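Local coordinates for iron-regulated ABC transporter siderophore-binding protein SirA (Staphylococcus aureus subsp. aureus, PDB 3MWF) that binds the iron siderophore staphyloferrin B and probably hands it to an ABC transporter for uptake into the cell, at residues Val166-Asp171 with Lys249-Leu254. Sequence-based numbering, arbitrary orientation.
Sequences VNFRAD and KEWKNL. With SE8 (5-[(2-{[(3S)-5-{[(2S)-2-amino-2-carboxyethyl]amino}-3-carboxy-3-hydroxy-5-oxopentanoyl]amino}ethyl)amino]-2,5-dioxopentanoic acid), chain C.
A single indole, that of Trp251, spans the gap between a short helix and a strand whose backbones stay far apart: the nearest CA atoms, those of Val166 and Trp251, are 11.3 Å from each other. Trp251 leaves the helix with a chi1 of 180°, which sets CG opposite the backbone N and sends the six-membered end of the indole toward the strand. Its CZ3 lies 3.9 Å from CZ of Phe168, near the plane of the phenyl ring and at its edge. The two side chains approach from opposite directions with their ring planes inclined at 53°, an oblique meeting of two aromatic rings. Val166 CG1 comes to the indole edge, 4.3 Å from Trp251 CZ3, and also lies over one face of the Phe168 ring, while Leu254 CD1 rests on a face of the indole. The contact is wholly apolar and buried, with no hydrogen bond across it.

Just past the strand's end, Arg169 turns the other way, toward the siderophore, and gives a forked pair of hydrogen bonds to O22 of staphyloferrin B, 3.0 Å from NH1 and 3.0 Å from NH2, both bent to much the same degree, with the oxygen at the guanidinium edge. Asn167 is the second-shell residue that steadies this group: its OD1 accepts a straighter bond (162°) from Arg169 NE at 2.8 Å, on a lone pair and in the plane of both groups. The Asn167 amide is itself fixed, because ND2 donates to the carbonyls of Val226 and Ser228.

Strand 163-168 runs inside the mixed sheet of one lobe of this periplasmic-binding-protein fold, between strands 173-176 and 222-227. Helix 249-253 packs against that sheet through Trp251, which also touches Val225 of strand 222-227 and Thr246 of helix 236-246.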
loop_
_atom_site.group_PDB
_atom_site.type_symbol
_atom_site.label_atom_id
_atom_site.label_comp_id
_atom_site.label_asym_id
_atom_site.label_seq_id
_atom_site.Cartn_x
_atom_site.Cartn_y
_atom_site.Cartn_z
ATOM N N VAL A 166 -4.264 4.584 -12.083
ATOM C CA VAL A 166 -5.643 4.198 -12.448
ATOM C C VAL A 166 -5.748 2.699 -12.266
ATOM O O VAL A 166 -4.909 1.947 -12.804
ATOM C CB VAL A 166 -5.948 4.575 -13.909
ATOM C CG1 VAL A 166 -7.307 4.041 -14.359
ATOM C CG2 VAL A 166 -5.880 6.137 -14.076
ATOM N N ASN A 167 -6.773 2.286 -11.526
ATOM C CA ASN A 167 -6.984 0.857 -11.199
ATOM C C ASN A 167 -8.307 0.404 -11.767
ATOM O O ASN A 167 -9.395 0.865 -11.349
ATOM C CB ASN A 167 -6.930 0.714 -9.667
ATOM C CG ASN A 167 -7.583 -0.568 -9.116
ATOM O OD1 ASN A 167 -8.269 -0.498 -8.090
ATOM N ND2 ASN A 167 -7.376 -1.722 -9.773
ATOM N N PHE A 168 -8.238 -0.509 -12.741
ATOM C CA PHE A 168 -9.468 -1.088 -13.270
ATOM C C PHE A 168 -9.904 -2.246 -12.373
ATOM O O PHE A 168 -9.083 -3.129 -12.053
ATOM C CB PHE A 168 -9.278 -1.549 -14.711
ATOM C CG PHE A 168 -8.985 -0.413 -15.639
ATOM C CD1 PHE A 168 -9.933 0.589 -15.799
ATOM C CD2 PHE A 168 -7.766 -0.317 -16.294
ATOM C CE1 PHE A 168 -9.691 1.673 -16.621
ATOM C CE2 PHE A 168 -7.511 0.778 -17.155
ATOM C CZ PHE A 168 -8.480 1.781 -17.300
ATOM N N ARG A 169 -11.163 -2.204 -11.939
ATOM C CA ARG A 169 -11.724 -3.273 -11.077
ATOM C C ARG A 169 -12.811 -3.981 -11.859
ATOM O O ARG A 169 -13.020 -3.690 -13.030
ATOM C CB ARG A 169 -12.286 -2.689 -9.789
ATOM C CG ARG A 169 -11.230 -1.964 -8.932
ATOM C CD ARG A 169 -11.368 -2.349 -7.429
ATOM N NE ARG A 169 -10.068 -2.165 -6.807
ATOM C CZ ARG A 169 -9.570 -2.879 -5.828
ATOM N NH1 ARG A 169 -10.241 -3.917 -5.272
ATOM N NH2 ARG A 169 -8.370 -2.550 -5.410
ATOM N N ALA A 170 -13.507 -4.914 -11.224
ATOM C CA ALA A 170 -14.506 -5.714 -11.941
ATOM C C ALA A 170 -15.744 -4.912 -12.389
ATOM O O ALA A 170 -16.374 -5.240 -13.413
ATOM C CB ALA A 170 -14.941 -6.928 -11.046
ATOM N N ASP A 171 -16.109 -3.886 -11.616
ATOM C CA ASP A 171 -17.390 -3.179 -11.820
ATOM C C ASP A 171 -17.253 -1.661 -11.646
ATOM O O ASP A 171 -18.258 -0.949 -11.553
ATOM C CB ASP A 171 -18.460 -3.724 -10.855
ATOM C CG ASP A 171 -18.047 -3.592 -9.378
ATOM O OD1 ASP A 171 -16.971 -2.997 -9.070
ATOM O OD2 ASP A 171 -18.789 -4.111 -8.508
ATOM N N LYS A 249 -13.690 7.584 -25.928
ATOM C CA LYS A 249 -13.108 8.843 -26.430
ATOM C C LYS A 249 -12.434 9.640 -25.310
ATOM O O LYS A 249 -11.428 10.315 -25.543
ATOM C CB LYS A 249 -14.153 9.699 -27.152
ATOM C CG LYS A 249 -15.346 10.141 -26.301
ATOM C CD LYS A 249 -15.753 11.614 -26.524
ATOM C CE LYS A 249 -16.262 11.929 -27.936
ATOM N NZ LYS A 249 -16.481 13.415 -28.088
ATOM N N GLU A 250 -12.989 9.532 -24.093
ATOM C CA GLU A 250 -12.390 10.228 -22.931
ATOM C C GLU A 250 -10.971 9.751 -22.655
ATOM O O GLU A 250 -10.070 10.550 -22.432
ATOM C CB GLU A 250 -13.256 10.073 -21.667
ATOM C CG GLU A 250 -14.610 10.790 -21.709
ATOM C CD GLU A 250 -15.740 9.996 -22.378
ATOM O OE1 GLU A 250 -15.528 8.850 -22.864
ATOM O OE2 GLU A 250 -16.882 10.520 -22.391
ATOM N N TRP A 251 -10.761 8.433 -22.698
ATOM C CA TRP A 251 -9.447 7.905 -22.436
ATOM C C TRP A 251 -8.469 8.374 -23.525
ATOM O O TRP A 251 -7.340 8.756 -23.247
ATOM C CB TRP A 251 -9.515 6.369 -22.377
ATOM C CG TRP A 251 -8.194 5.717 -22.113
ATOM C CD1 TRP A 251 -7.331 5.216 -23.049
ATOM C CD2 TRP A 251 -7.598 5.451 -20.831
ATOM N NE1 TRP A 251 -6.241 4.668 -22.433
ATOM C CE2 TRP A 251 -6.381 4.794 -21.069
ATOM C CE3 TRP A 251 -7.995 5.691 -19.497
ATOM C CZ2 TRP A 251 -5.528 4.394 -20.033
ATOM C CZ3 TRP A 251 -7.150 5.284 -18.458
ATOM C CH2 TRP A 251 -5.924 4.647 -18.736
ATOM N N LYS A 252 -8.935 8.345 -24.763
ATOM C CA LYS A 252 -8.066 8.672 -25.889
ATOM C C LYS A 252 -7.643 10.145 -25.896
ATOM O O LYS A 252 -6.654 10.508 -26.532
ATOM C CB LYS A 252 -8.739 8.260 -27.179
ATOM C CG LYS A 252 -8.916 6.754 -27.182
ATOM C CD LYS A 252 -9.704 6.253 -28.355
ATOM C CE LYS A 252 -9.843 4.738 -28.230
ATOM N NZ LYS A 252 -8.641 4.128 -27.521
ATOM N N ASN A 253 -8.347 10.956 -25.118
ATOM C CA ASN A 253 -8.026 12.379 -25.012
ATOM C C ASN A 253 -7.128 12.747 -23.833
ATOM O O ASN A 253 -6.645 13.883 -23.743
ATOM C CB ASN A 253 -9.297 13.211 -25.014
ATOM C CG ASN A 253 -9.808 13.468 -26.424
ATOM O OD1 ASN A 253 -9.516 14.496 -27.010
ATOM N ND2 ASN A 253 -10.510 12.508 -26.984
ATOM N N LEU A 254 -6.844 11.780 -22.957
ATOM C CA LEU A 254 -5.903 12.028 -21.878
ATOM C C LEU A 254 -4.530 12.372 -22.456
ATOM O O LEU A 254 -4.085 11.749 -23.437
ATOM C CB LEU A 254 -5.779 10.802 -20.953
ATOM C CG LEU A 254 -7.047 10.409 -20.204
ATOM C CD1 LEU A 254 -6.890 9.018 -19.580
ATOM C CD2 LEU A 254 -7.357 11.425 -19.103
HETATM C C1 SE8 C . -11.418 -4.949 0.360
HETATM C C2 SE8 C . -11.258 -5.059 -1.131
HETATM C C3 SE8 C . -10.060 -5.928 -1.482
HETATM N N4 SE8 C . -8.790 -5.333 -1.081
HETATM C C5 SE8 C . -8.070 -4.601 -1.907
HETATM C C6 SE8 C . -6.864 -3.907 -1.322
HETATM C C7 SE8 C . -7.262 -2.585 -0.665
HETATM C C8 SE8 C . -6.024 -2.021 0.057
HETATM C C9 SE8 C . -6.193 -0.596 0.579
HETATM N N10 SE8 C . -7.392 -0.235 1.034
HETATM C C11 SE8 C . -7.560 1.099 1.563
HETATM C C12 SE8 C . -7.972 1.056 3.024
HETATM N N13 SE8 C . -8.579 2.305 3.463
HETATM C C14 SE8 C . -9.893 2.628 3.273
HETATM C C15 SE8 C . -10.887 1.547 2.968
HETATM C C16 SE8 C . -10.687 1.324 1.490
HETATM C C17 SE8 C . -10.922 -0.071 1.000
HETATM C C18 SE8 C . -11.900 -0.149 -0.073
HETATM O O19 SE8 C . -11.874 -5.940 0.987
HETATM O O20 SE8 C . -11.142 -3.861 0.904
HETATM N N21 SE8 C . -11.108 -3.705 -1.698
HETATM O O22 SE8 C . -8.324 -4.453 -3.086
HETATM C C23 SE8 C . -7.812 -1.627 -1.707
HETATM O O24 SE8 C . -7.020 -1.044 -2.489
HETATM O O25 SE8 C . -9.049 -1.415 -1.764
HETATM O O26 SE8 C . -8.340 -2.835 0.255
HETATM O O27 SE8 C . -5.229 0.163 0.583
HETATM O O28 SE8 C . -10.301 3.775 3.311
HETATM O O29 SE8 C . -10.249 -1.040 1.363
HETATM O O30 SE8 C . -11.831 -1.094 -0.852
HETATM O O31 SE8 C . -12.757 0.761 -0.213
#